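Local coordinates for fructose-1,6-bisphosphatase/inositol-1-monophosphatase (Thermotoga maritima, PDB 2P3N), which hydrolyses the phosphate esters of inositol monophosphates and fructose 1,6-bisphosphate, with magnesium as its cofactor, at residues E40-A45 and D82-F87; V110-A113 and E118-Y121. One frame throughout, in Å; residues are numbered along the deposited sequence.

Contact 1: residues E40-A45 and D82-F87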
# COMPACT_ATOMS: atom_id res chain seq x y z
N GLU A 40 19.83 6.25 -16.06
CA GLU A 40 19.95 7.64 -15.67
C GLU A 40 19.23 7.87 -14.34
O GLU A 40 19.49 8.86 -13.64
CB GLU A 40 19.35 8.55 -16.75
CG GLU A 40 19.57 10.05 -16.51
CD GLU A 40 21.05 10.44 -16.55
OE1 GLU A 40 21.39 11.54 -16.05
OE2 GLU A 40 21.86 9.65 -17.08
N ILE A 41 18.32 6.97 -13.98
CA ILE A 41 17.59 7.11 -12.72
C ILE A 41 18.44 6.61 -11.56
O ILE A 41 18.27 7.05 -10.42
CB ILE A 41 16.24 6.37 -12.76
CG1 ILE A 41 15.37 6.92 -13.88
CG2 ILE A 41 15.48 6.61 -11.47
CD1 ILE A 41 15.94 6.73 -15.25
N ASP A 42 19.37 5.69 -11.84
CA ASP A 42 20.28 5.19 -10.80
C ASP A 42 21.06 6.42 -10.33
O ASP A 42 21.22 6.66 -9.13
CB ASP A 42 21.27 4.17 -11.38
CG ASP A 42 20.63 2.82 -11.74
OD1 ASP A 42 20.88 1.82 -11.03
OD2 ASP A 42 19.87 2.75 -12.72
N ARG A 43 21.53 7.21 -11.30
CA ARG A 43 22.31 8.43 -11.04
C ARG A 43 21.52 9.55 -10.40
O ARG A 43 21.99 10.24 -9.51
CB ARG A 43 22.90 8.97 -12.34
CG ARG A 43 23.84 8.05 -13.07
CD ARG A 43 24.40 8.78 -14.29
NE ARG A 43 25.21 7.91 -15.14
CZ ARG A 43 24.72 7.00 -15.96
NH1 ARG A 43 23.41 6.83 -16.06
NH2 ARG A 43 25.54 6.24 -16.69
N GLU A 44 20.32 9.77 -10.91
CA GLU A 44 19.47 10.82 -10.38
C GLU A 44 19.12 10.50 -8.93
O GLU A 44 19.08 11.38 -8.08
CB GLU A 44 18.22 10.91 -11.25
CG GLU A 44 17.15 11.86 -10.78
CD GLU A 44 16.08 12.07 -11.82
OE1 GLU A 44 15.79 11.12 -12.58
OE2 GLU A 44 15.52 13.18 -11.87
N ALA A 45 18.90 9.21 -8.65
CA ALA A 45 18.57 8.77 -7.31
C ALA A 45 19.78 8.95 -6.41
O ALA A 45 19.65 9.33 -5.25
CB ALA A 45 18.16 7.31 -7.34
N ASP A 82 19.46 -1.05 -5.94
CA ASP A 82 19.97 -2.41 -5.84
C ASP A 82 18.94 -3.30 -6.53
O ASP A 82 17.88 -3.58 -5.98
CB ASP A 82 20.15 -2.80 -4.37
CG ASP A 82 20.76 -4.18 -4.21
OD1 ASP A 82 21.04 -4.58 -3.06
OD2 ASP A 82 20.96 -4.88 -5.23
N GLY A 83 19.24 -3.72 -7.75
CA GLY A 83 18.31 -4.54 -8.49
C GLY A 83 17.83 -3.74 -9.69
O GLY A 83 16.63 -3.70 -10.00
N THR A 84 18.77 -3.09 -10.36
CA THR A 84 18.49 -2.26 -11.53
C THR A 84 17.80 -3.02 -12.67
O THR A 84 16.99 -2.44 -13.41
CB THR A 84 19.78 -1.60 -12.05
OG1 THR A 84 20.42 -0.89 -10.98
CG2 THR A 84 19.46 -0.63 -13.18
N ILE A 85 18.10 -4.31 -12.80
CA ILE A 85 17.48 -5.12 -13.85
C ILE A 85 16.00 -5.25 -13.56
O ILE A 85 15.16 -5.00 -14.43
CB ILE A 85 18.13 -6.53 -13.91
CG1 ILE A 85 19.56 -6.41 -14.43
CG2 ILE A 85 17.29 -7.45 -14.78
CD1 ILE A 85 20.35 -7.69 -14.40
N ASN A 86 15.68 -5.64 -12.33
CA ASN A 86 14.29 -5.77 -11.91
C ASN A 86 13.60 -4.44 -12.14
O ASN A 86 12.54 -4.37 -12.78
CB ASN A 86 14.23 -6.11 -10.43
CG ASN A 86 14.36 -7.58 -10.16
OD1 ASN A 86 14.43 -8.01 -9.01
ND2 ASN A 86 14.38 -8.38 -11.22
N PHE A 87 14.22 -3.39 -11.60
CA PHE A 87 13.72 -2.02 -11.71
C PHE A 87 13.32 -1.68 -13.15
O PHE A 87 12.27 -1.07 -13.39
CB PHE A 87 14.79 -1.04 -11.22
CG PHE A 87 14.39 0.39 -11.35
CD1 PHE A 87 13.46 0.94 -10.47
CD2 PHE A 87 14.86 1.17 -12.40
CE1 PHE A 87 13.00 2.24 -10.64
CE2 PHE A 87 14.41 2.46 -12.59
CZ PHE A 87 13.47 3.00 -11.71
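Asp42 and Thr84 join two helix starts beside the magnesium site of the inositol monophosphatase fold: the first turn of helix 40-56 and the short helix 84-89, for which Gly83 is the N-cap. The Asp42 side chain reaches across from CB, its CG turned anti to the carbonyl carbon (chi1 -72°), and the carboxylate ends against Thr84, which comes from the opposite direction. Asp42 CG lies 3.8 Å from Thr84 OG1. Asp42 OD1 accepts a 2.7 Å hydrogen bond from Thr84 OG1 through the syn lone pair, while Asp42 OD2 passes 3.4 Å from the methyl Thr84 CG2 and takes its own hydrogen bond from Thr39 OG1, just ahead of the helix. Each oxygen of this buried carboxylate thus has a hydroxyl partner, which limits its rotation. Thr84 itself belongs to the substrate site by similarity, and its side chain lies about 4 Å from the bound magnesium ion, so Asp42 probably acts from the second shell, orienting the Thr84 hydroxyl. Beside this hydrogen bond lies an apolar contact, where Ile41 and Phe87 cross at about a right angle and Ile41 CG2 lies 4.1 Å from Phe87 CZ.

Contact 2: residues V110-A113 and E118-Y121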
# COMPACT_ATOMS: atom_id res chain seq x y z
N VAL A 110 20.09 0.66 6.33
CA VAL A 110 18.69 0.80 5.98
C VAL A 110 18.50 0.38 4.53
O VAL A 110 19.29 0.73 3.65
CB VAL A 110 18.18 2.25 6.22
CG1 VAL A 110 19.21 3.24 5.78
CG2 VAL A 110 16.88 2.47 5.47
N VAL A 111 17.47 -0.44 4.30
CA VAL A 111 17.14 -0.93 2.96
C VAL A 111 15.67 -0.57 2.73
O VAL A 111 14.82 -0.87 3.57
CB VAL A 111 17.31 -2.48 2.84
CG1 VAL A 111 16.95 -2.96 1.45
CG2 VAL A 111 18.73 -2.87 3.15
N HIS A 112 15.38 0.07 1.61
CA HIS A 112 14.00 0.46 1.32
C HIS A 112 13.51 0.01 -0.05
O HIS A 112 13.91 0.57 -1.07
CB HIS A 112 13.83 1.98 1.47
CG HIS A 112 12.45 2.46 1.12
ND1 HIS A 112 11.33 2.07 1.82
CD2 HIS A 112 12.02 3.28 0.14
CE1 HIS A 112 10.26 2.62 1.27
NE2 HIS A 112 10.65 3.36 0.25
N ALA A 113 12.65 -1.01 -0.06
CA ALA A 113 12.07 -1.53 -1.29
C ALA A 113 10.82 -0.70 -1.51
O ALA A 113 9.79 -0.91 -0.86
CB ALA A 113 11.71 -2.99 -1.13
N GLU A 118 8.47 -1.63 1.99
CA GLU A 118 9.15 -2.34 3.05
C GLU A 118 10.42 -1.59 3.39
O GLU A 118 11.24 -1.33 2.52
CB GLU A 118 9.51 -3.75 2.60
CG GLU A 118 8.30 -4.56 2.21
CD GLU A 118 8.66 -5.98 1.85
OE1 GLU A 118 7.76 -6.85 1.97
OE2 GLU A 118 9.82 -6.22 1.45
N THR A 119 10.56 -1.23 4.66
CA THR A 119 11.74 -0.52 5.10
C THR A 119 12.34 -1.29 6.26
O THR A 119 11.82 -1.30 7.38
CB THR A 119 11.43 0.93 5.57
OG1 THR A 119 10.61 1.60 4.59
CG2 THR A 119 12.74 1.72 5.71
N LEU A 120 13.45 -1.97 5.97
CA LEU A 120 14.16 -2.76 6.95
C LEU A 120 15.40 -1.96 7.36
O LEU A 120 16.10 -1.42 6.51
CB LEU A 120 14.56 -4.10 6.32
CG LEU A 120 13.32 -4.83 5.81
CD1 LEU A 120 13.12 -4.50 4.35
CD2 LEU A 120 13.47 -6.33 5.98
N TYR A 121 15.64 -1.85 8.66
CA TYR A 121 16.80 -1.10 9.13
C TYR A 121 17.32 -1.60 10.47
O TYR A 121 16.65 -2.32 11.19
CB TYR A 121 16.46 0.39 9.27
CG TYR A 121 15.23 0.64 10.08
CD1 TYR A 121 13.96 0.53 9.50
CD2 TYR A 121 15.31 0.95 11.43
CE1 TYR A 121 12.81 0.70 10.27
CE2 TYR A 121 14.17 1.13 12.20
CZ TYR A 121 12.92 1.00 11.61
OH TYR A 121 11.80 1.17 12.38
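Val110-Ala113 and Glu118-Tyr121 run antiparallel, their axes 4.7 Å apart and their directions 171° from each other. Val111 with Leu120 and Ala113 with Glu118 are hydrogen-bonded pairs; Val110 with Tyr121 and His112 with Thr119 are non-hydrogen-bonded. The straightest of the four backbone bonds runs from Val111 N to Leu120 O (2.8 Å, 171° at the hydrogen), whereas that from Glu118 N to Ala113 O is longer at 3.2 Å. On the face carrying His112, its CG stands anti to the backbone N (chi1 177°), which brings ND1 within 2.9 Å of Thr119 OG1, a hydrogen bond made at the edge of the imidazole, near its plane. The same hydroxyl is hydrogen-bonded to NE of Arg12 in helix 2-21, and the His112 side chain also packs against Arg12. A leucine in place of His112 would probably leave Thr119 OG1 without its partner across the strands, its bond to Arg12 NE no longer backed by the imidazole. Farther along this face, Val110 CB and Tyr121 CB meet at 4.0 Å, and the Tyr121 ring leads away to lie nearly parallel to that of Phe129. The other face, with Val111, Ala113 and Leu120, packs on helix 177-185; Glu118 on this face is hydrogen-bonded to Tyr183 of that helix and salt-bridged to Arg188 just beyond it. This beta hairpin is central to a seven-stranded sheet between helices, as in the inositol monophosphatase alpha-beta sandwich.

In the fold
Both segments of contact 1 precede those of contact 2 along the chain, and their centres lie 16 Å apart, with nearest atoms about 6 Å from each other. Strand 95-102 connects them: it follows helix 84-89, pairs with strand 105-113 of contact 2, and forms a backbone hydrogen bond between Ser95 and Asp82 of contact 1. Helix 2-21 is a second shared element, since it packs on Ile41 and Ala45 in contact 1 and on Val110, His112 and Tyr121 in contact 2. Contact 1 lies at the magnesium site, with the Thr84 side chain about 4 Å from the ion, whereas contact 2 belongs to the sheet interior, its Val111 side chain about 11 Å from the ion.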